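Local atomic coordinates of mandelate racemase/muconate lactonizing enzyme/Enolase superfamily (Rhodobacter sphaeroides, PDB entry 2HZG), a protein that belongs to the enolase superfamily, pairing an N-terminal capping domain with a TIM-barrel domain, and binds sodium. Residues Glu45-Cys57 / Asp95-Glu107. Sequence-based numbering, arbitrary orientation. Where two conformers were deposited one is given.
Sequences EAAPLPSIAAFVC and DLLQAPHMLSGIE
M102 lays its thioether across helix 48-56, as a knob among S51, I52, A54 and F55, where that helix crosses the first part of helix 99-118 almost at right angles (-87° between the short segments). With CG anti to the backbone N (chi1 -173°) and the chain bent beyond it, M102 SD comes to rest 3.1 Å from S51 O. The same sulfur lies obliquely to the F55 ring, 5.4 Å from its centroid, a Met-aromatic contact; farther along the ring, I106 CD1 meets F55 CE1 at 3.6 Å. Beside M102, the A54 methyl packs against Q98 CB and, in one of the two L96 conformers, L96 CD1.

Q98 bends at chi2, passing CG over P50 O and CD by P50 CB, and gives an N-H of NE2 to S51 OG (3.0 Å, 157°), which lies close to its amide plane. S51 OG donates in turn to A47 O, reached from above the carbonyl plane; S51 N binds this oxygen too, so two donors grip it at the N-cap. A water accepts from A47 N and Q98 NE2 and meets H101 ND1 (2.7 Å) at the edge of the imidazole, while A46 CB presses on H101 obliquely and E45 O lies over one ring face, offset toward its rim. Q98 OE1 turns to the backbone N of Q98 in the second subunit; strand 5-14 packs on F55 and M102, and strand 27-35 on M102. The contact thus joins an apolar crossing within the capping domain to a chain of directed bonds that fixes the amide's rotation and ties the start of helix 48-56 to the dimer interface.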
ATOM      1  N   GLU A  45       8.695  -9.463  -5.025  1.00 18.08           N
ATOM      2  CA  GLU A  45       8.058 -10.337  -4.041  1.00 18.90           C
ATOM      3  C   GLU A  45       6.627  -9.833  -3.848  1.00 18.50           C
ATOM      4  O   GLU A  45       6.321  -9.082  -2.922  1.00 19.06           O
ATOM      5  CB  GLU A  45       8.851 -10.397  -2.717  1.00 18.63           C
ATOM      6  CG  GLU A  45       8.221 -11.313  -1.650  1.00 21.33           C
ATOM      7  CD  GLU A  45       7.836 -12.729  -2.146  1.00 25.34           C
ATOM      8  OE1 GLU A  45       8.433 -13.242  -3.119  1.00 25.72           O
ATOM      9  OE2 GLU A  45       6.924 -13.344  -1.533  1.00 27.38           O
ATOM     10  N   ALA A  46       5.754 -10.243  -4.756  1.00 17.83           N
ATOM     11  CA  ALA A  46       4.499  -9.550  -4.939  1.00 17.38           C
ATOM     12  C   ALA A  46       3.600 -10.465  -5.720  1.00 17.45           C
ATOM     13  O   ALA A  46       4.077 -11.424  -6.346  1.00 17.86           O
ATOM     14  CB  ALA A  46       4.733  -8.275  -5.746  1.00 17.31           C
ATOM     15  N   ALA A  47       2.318 -10.116  -5.754  1.00 16.63           N
ATOM     16  CA  ALA A  47       1.342 -10.803  -6.596  1.00 16.01           C
ATOM     17  C   ALA A  47       1.685 -10.492  -8.050  1.00 15.19           C
ATOM     18  O   ALA A  47       1.676  -9.330  -8.451  1.00 14.63           O
ATOM     19  CB  ALA A  47      -0.088 -10.342  -6.235  1.00 15.65           C
ATOM     20  N   PRO A  48       2.055 -11.521  -8.828  1.00 15.45           N
ATOM     21  CA  PRO A  48       2.518 -11.264 -10.193  1.00 14.90           C
ATOM     22  C   PRO A  48       1.542 -10.580 -11.135  1.00 15.00           C
ATOM     23  O   PRO A  48       1.958  -9.665 -11.814  1.00 14.65           O
ATOM     24  CB  PRO A  48       2.913 -12.659 -10.703  1.00 14.87           C
ATOM     25  CG  PRO A  48       3.293 -13.411  -9.452  1.00 14.25           C
ATOM     26  CD  PRO A  48       2.202 -12.957  -8.485  1.00 15.23           C
ATOM     27  N   LEU A  49       0.276 -11.013 -11.202  1.00 13.99           N
ATOM     28  CA  LEU A  49      -0.621 -10.403 -12.165  1.00 13.77           C
ATOM     29  C   LEU A  49      -0.956  -8.930 -11.853  1.00 13.13           C
ATOM     30  O   LEU A  49      -0.930  -8.109 -12.757  1.00 13.24           O
ATOM     31  CB  LEU A  49      -1.886 -11.241 -12.409  1.00 13.74           C
ATOM     32  CG  LEU A  49      -2.912 -10.682 -13.402  1.00 14.72           C
ATOM     33  CD1 LEU A  49      -2.379 -10.775 -14.835  1.00 13.44           C
ATOM     34  CD2 LEU A  49      -4.227 -11.451 -13.288  1.00 15.56           C
ATOM     35  N   PRO A  50      -1.306  -8.601 -10.593  1.00 13.47           N
ATOM     36  CA  PRO A  50      -1.496  -7.180 -10.247  1.00 13.12           C
ATOM     37  C   PRO A  50      -0.257  -6.345 -10.516  1.00 13.71           C
ATOM     38  O   PRO A  50      -0.379  -5.193 -10.937  1.00 14.18           O
ATOM     39  CB  PRO A  50      -1.794  -7.228  -8.743  1.00 13.44           C
ATOM     40  CG  PRO A  50      -2.442  -8.557  -8.542  1.00 13.92           C
ATOM     41  CD  PRO A  50      -1.616  -9.473  -9.448  1.00 12.96           C
ATOM     42  N   SER A  51       0.932  -6.913 -10.278  1.00 13.54           N
ATOM     43  CA  SER A  51       2.180  -6.221 -10.587  1.00 13.88           C
ATOM     44  C   SER A  51       2.347  -6.004 -12.087  1.00 13.69           C
ATOM     45  O   SER A  51       2.659  -4.891 -12.506  1.00 13.48           O
ATOM     46  CB  SER A  51       3.394  -6.966 -10.012  1.00 13.21           C
ATOM     47  OG  SER A  51       3.269  -7.074  -8.611  1.00 16.41           O
ATOM     48  N   ILE A  52       2.140  -7.051 -12.891  1.00 13.76           N
ATOM     49  CA  ILE A  52       2.178  -6.896 -14.353  1.00 14.59           C
ATOM     50  C   ILE A  52       1.163  -5.830 -14.800  1.00 14.86           C
ATOM     51  O   ILE A  52       1.477  -4.982 -15.633  1.00 14.34           O
ATOM     52  CB  ILE A  52       1.885  -8.233 -15.111  1.00 14.57           C
ATOM     53  CG1 ILE A  52       3.041  -9.239 -14.940  1.00 14.89           C
ATOM     54  CG2 ILE A  52       1.610  -7.956 -16.600  1.00 14.95           C
ATOM     55  CD1 ILE A  52       2.618 -10.722 -15.234  1.00 15.74           C
ATOM     56  N   ALA A  53      -0.056  -5.884 -14.243  1.00 15.39           N
ATOM     57  CA  ALA A  53      -1.075  -4.862 -14.529  1.00 15.59           C
ATOM     58  C   ALA A  53      -0.604  -3.441 -14.199  1.00 15.51           C
ATOM     59  O   ALA A  53      -0.825  -2.527 -14.998  1.00 16.40           O
ATOM     60  CB  ALA A  53      -2.402  -5.190 -13.843  1.00 16.09           C
ATOM     61  N   ALA A  54       0.067  -3.260 -13.058  1.00 15.35           N
ATOM     62  CA  ALA A  54       0.690  -1.979 -12.699  1.00 15.14           C
ATOM     63  C   ALA A  54       1.725  -1.524 -13.738  1.00 14.89           C
ATOM     64  O   ALA A  54       1.873  -0.334 -13.998  1.00 14.40           O
ATOM     65  CB  ALA A  54       1.323  -2.029 -11.256  1.00 14.13           C
ATOM     66  N   PHE A  55       2.446  -2.474 -14.327  1.00 15.12           N
ATOM     67  CA  PHE A  55       3.426  -2.149 -15.384  1.00 15.35           C
ATOM     68  C   PHE A  55       2.830  -1.635 -16.701  1.00 15.53           C
ATOM     69  O   PHE A  55       3.399  -0.730 -17.322  1.00 15.71           O
ATOM     70  CB  PHE A  55       4.367  -3.335 -15.680  1.00 14.98           C
ATOM     71  CG  PHE A  55       5.617  -2.922 -16.386  1.00 14.61           C
ATOM     72  CD1 PHE A  55       6.551  -2.117 -15.745  1.00 14.33           C
ATOM     73  CD2 PHE A  55       5.835  -3.277 -17.716  1.00 15.22           C
ATOM     74  CE1 PHE A  55       7.694  -1.689 -16.404  1.00 14.42           C
ATOM     75  CE2 PHE A  55       6.995  -2.853 -18.387  1.00 14.85           C
ATOM     76  CZ  PHE A  55       7.911  -2.062 -17.733  1.00 14.18           C
ATOM     77  N   VAL A  56       1.702  -2.210 -17.121  1.00 15.73           N
ATOM     78  CA  VAL A  56       1.184  -1.977 -18.481  1.00 16.37           C
ATOM     79  C   VAL A  56      -0.174  -1.278 -18.584  1.00 16.79           C
ATOM     80  O   VAL A  56      -0.637  -1.040 -19.686  1.00 16.52           O
ATOM     81  CB  VAL A  56       1.063  -3.318 -19.291  1.00 15.41           C
ATOM     82  CG1 VAL A  56       2.453  -4.021 -19.378  1.00 15.84           C
ATOM     83  CG2 VAL A  56      -0.007  -4.263 -18.663  1.00 14.91           C
ATOM     84  N   CYS A  57      -0.829  -0.997 -17.456  1.00 16.51           N
ATOM     85  CA  CYS A  57      -2.211  -0.517 -17.505  1.00 16.86           C
ATOM     86  C   CYS A  57      -2.363   0.797 -18.284  1.00 16.56           C
ATOM     87  O   CYS A  57      -1.444   1.601 -18.322  1.00 16.33           O
ATOM     88  CB  CYS A  57      -2.794  -0.345 -16.088  1.00 16.76           C
ATOM     89  SG  CYS A  57      -1.848   0.734 -15.025  1.00 17.87           S
ATOM     90  N   ASP A  95      -0.613   7.238  -7.482  1.00 17.54           N
ATOM     91  CA  ASP A  95      -1.967   6.792  -7.133  1.00 16.60           C
ATOM     92  C   ASP A  95      -2.234   5.334  -7.533  1.00 16.09           C
ATOM     93  O   ASP A  95      -3.379   4.827  -7.440  1.00 16.17           O
ATOM     94  CB  ASP A  95      -3.013   7.713  -7.776  1.00 17.59           C
ATOM     95  CG  ASP A  95      -3.121   9.077  -7.079  1.00 20.00           C
ATOM     96  OD1 ASP A  95      -2.376   9.353  -6.116  1.00 21.32           O
ATOM     97  OD2 ASP A  95      -3.979   9.882  -7.514  1.00 25.33           O
ATOM     98  N   LEU A  96      -1.178   4.669  -7.988  0.60 15.73           N
ATOM     99  CA  LEU A  96      -1.236   3.270  -8.371  0.60 15.31           C
ATOM    100  C   LEU A  96      -0.638   2.491  -7.201  0.60 15.01           C
ATOM    101  O   LEU A  96       0.589   2.376  -7.068  0.60 14.70           O
ATOM    102  CB  LEU A  96      -0.486   3.068  -9.701  0.60 15.54           C
ATOM    103  CG  LEU A  96      -0.126   1.685 -10.258  0.60 16.65           C
ATOM    104  CD1 LEU A  96      -1.115   0.597  -9.854  0.60 14.56           C
ATOM    105  CD2 LEU A  96       0.086   1.741 -11.773  0.60 16.65           C
ATOM    106  N   LEU A  97      -1.514   1.996  -6.325  1.00 14.31           N
ATOM    107  CA  LEU A  97      -1.070   1.423  -5.043  1.00 14.14           C
ATOM    108  C   LEU A  97      -0.044   0.290  -5.210  1.00 13.83           C
ATOM    109  O   LEU A  97       0.927   0.220  -4.458  1.00 14.68           O
ATOM    110  CB  LEU A  97      -2.281   0.968  -4.202  1.00 13.84           C
ATOM    111  CG  LEU A  97      -2.037   0.366  -2.800  1.00 13.68           C
ATOM    112  CD1 LEU A  97      -1.150   1.253  -1.943  1.00 13.74           C
ATOM    113  CD2 LEU A  97      -3.407   0.051  -2.086  1.00 12.57           C
ATOM    114  N   GLN A  98      -0.255  -0.563  -6.206  1.00 13.71           N
ATOM    115  CA  GLN A  98       0.635  -1.703  -6.492  1.00 14.41           C
ATOM    116  C   GLN A  98       2.052  -1.290  -6.929  1.00 15.08           C
ATOM    117  O   GLN A  98       2.975  -2.120  -6.873  1.00 15.30           O
ATOM    118  CB  GLN A  98       0.021  -2.596  -7.588  1.00 13.79           C
ATOM    119  CG  GLN A  98       0.719  -3.956  -7.813  1.00 13.56           C
ATOM    120  CD  GLN A  98       0.474  -4.962  -6.685  1.00 13.43           C
ATOM    121  OE1 GLN A  98      -0.446  -4.802  -5.895  1.00 15.84           O
ATOM    122  NE2 GLN A  98       1.289  -6.009  -6.621  1.00 14.26           N
ATOM    123  N   ALA A  99       2.237  -0.030  -7.339  1.00 14.12           N
ATOM    124  CA  ALA A  99       3.495   0.374  -8.001  1.00 14.78           C
ATOM    125  C   ALA A  99       4.826  -0.064  -7.318  1.00 14.63           C
ATOM    126  O   ALA A  99       5.705  -0.573  -8.001  1.00 14.63           O
ATOM    127  CB  ALA A  99       3.512   1.869  -8.323  1.00 14.52           C
ATOM    128  N   PRO A 100       4.982   0.145  -5.990  1.00 14.72           N
ATOM    129  CA  PRO A 100       6.264  -0.172  -5.348  1.00 14.68           C
ATOM    130  C   PRO A 100       6.683  -1.641  -5.521  1.00 14.57           C
ATOM    131  O   PRO A 100       7.871  -1.924  -5.583  1.00 14.73           O
ATOM    132  CB  PRO A 100       5.989   0.090  -3.862  1.00 14.89           C
ATOM    133  CG  PRO A 100       4.838   0.969  -3.825  1.00 15.63           C
ATOM    134  CD  PRO A 100       4.019   0.709  -5.026  1.00 15.10           C
ATOM    135  N   HIS A 101       5.707  -2.550  -5.584  1.00 13.79           N
ATOM    136  CA  HIS A 101       5.996  -3.982  -5.712  1.00 14.34           C
ATOM    137  C   HIS A 101       6.518  -4.300  -7.108  1.00 14.94           C
ATOM    138  O   HIS A 101       7.478  -5.064  -7.258  1.00 16.08           O
ATOM    139  CB  HIS A 101       4.738  -4.791  -5.386  1.00 13.73           C
ATOM    140  CG  HIS A 101       4.560  -5.042  -3.921  1.00 12.19           C
ATOM    141  ND1 HIS A 101       3.671  -5.974  -3.423  1.00 13.49           N
ATOM    142  CD2 HIS A 101       5.177  -4.500  -2.847  1.00 10.20           C
ATOM    143  CE1 HIS A 101       3.747  -5.988  -2.104  1.00 13.39           C
ATOM    144  NE2 HIS A 101       4.661  -5.108  -1.730  1.00 12.93           N
ATOM    145  N   MET A 102       5.900  -3.688  -8.119  1.00 14.75           N
ATOM    146  CA  MET A 102       6.375  -3.772  -9.501  1.00 14.67           C
ATOM    147  C   MET A 102       7.754  -3.107  -9.627  1.00 14.53           C
ATOM    148  O   MET A 102       8.681  -3.687 -10.202  1.00 15.35           O
ATOM    149  CB  MET A 102       5.358  -3.133 -10.470  1.00 14.07           C
ATOM    150  CG  MET A 102       5.706  -3.345 -11.976  1.00 15.30           C
ATOM    151  SD  MET A 102       5.790  -5.091 -12.475  1.00 16.17           S
ATOM    152  CE  MET A 102       7.541  -5.358 -12.646  1.00 13.73           C
ATOM    153  N   LEU A 103       7.898  -1.914  -9.058  1.00 14.52           N
ATOM    154  CA  LEU A 103       9.187  -1.220  -9.055  1.00 14.38           C
ATOM    155  C   LEU A 103      10.346  -2.021  -8.431  1.00 13.96           C
ATOM    156  O   LEU A 103      11.469  -1.967  -8.916  1.00 13.24           O
ATOM    157  CB  LEU A 103       9.074   0.119  -8.338  1.00 13.99           C
ATOM    158  CG  LEU A 103      10.359   0.950  -8.161  1.00 15.34           C
ATOM    159  CD1 LEU A 103      11.006   1.337  -9.533  1.00 16.64           C
ATOM    160  CD2 LEU A 103      10.035   2.188  -7.360  1.00 15.09           C
ATOM    161  N   SER A 104      10.080  -2.724  -7.329  1.00 13.51           N
ATOM    162  CA  SER A 104      11.121  -3.472  -6.627  1.00 13.61           C
ATOM    163  C   SER A 104      11.993  -4.329  -7.562  1.00 14.14           C
ATOM    164  O   SER A 104      13.229  -4.235  -7.531  1.00 13.76           O
ATOM    165  CB  SER A 104      10.507  -4.357  -5.528  1.00 13.48           C
ATOM    166  OG  SER A 104       9.943  -3.563  -4.482  1.00 13.00           O
ATOM    167  N   GLY A 105      11.340  -5.181  -8.353  1.00 14.07           N
ATOM    168  CA  GLY A 105      12.028  -6.099  -9.268  1.00 14.30           C
ATOM    169  C   GLY A 105      12.776  -5.351 -10.371  1.00 15.02           C
ATOM    170  O   GLY A 105      13.874  -5.742 -10.748  1.00 13.73           O
ATOM    171  N   ILE A 106      12.172  -4.266 -10.867  1.00 15.10           N
ATOM    172  CA  ILE A 106      12.790  -3.419 -11.900  1.00 15.13           C
ATOM    173  C   ILE A 106      14.045  -2.761 -11.367  1.00 15.30           C
ATOM    174  O   ILE A 106      15.085  -2.822 -11.998  1.00 15.88           O
ATOM    175  CB  ILE A 106      11.810  -2.330 -12.405  1.00 14.69           C
ATOM    176  CG1 ILE A 106      10.664  -2.987 -13.178  1.00 15.02           C
ATOM    177  CG2 ILE A 106      12.543  -1.232 -13.271  1.00 14.90           C
ATOM    178  CD1 ILE A 106       9.442  -2.125 -13.313  1.00 13.99           C
ATOM    179  N   GLU A 107      13.939  -2.154 -10.191  1.00 14.44           N
ATOM    180  CA  GLU A 107      15.025  -1.406  -9.583  1.00 14.68           C
ATOM    181  C   GLU A 107      16.234  -2.321  -9.285  1.00 14.58           C
ATOM    182  O   GLU A 107      17.374  -1.977  -9.600  1.00 14.20           O
ATOM    183  CB  GLU A 107      14.497  -0.680  -8.328  1.00 14.47           C
ATOM    184  CG  GLU A 107      15.407   0.422  -7.738  1.00 13.49           C
ATOM    185  CD  GLU A 107      16.445  -0.133  -6.756  1.00 14.61           C
ATOM    186  OE1 GLU A 107      16.635  -1.391  -6.645  1.00 14.52           O
ATOM    187  OE2 GLU A 107      17.063   0.689  -6.061  1.00 14.90           O
TER
HETATM  188  O   HOH W   1       1.632  -7.677  -4.081  1.00 14.67           O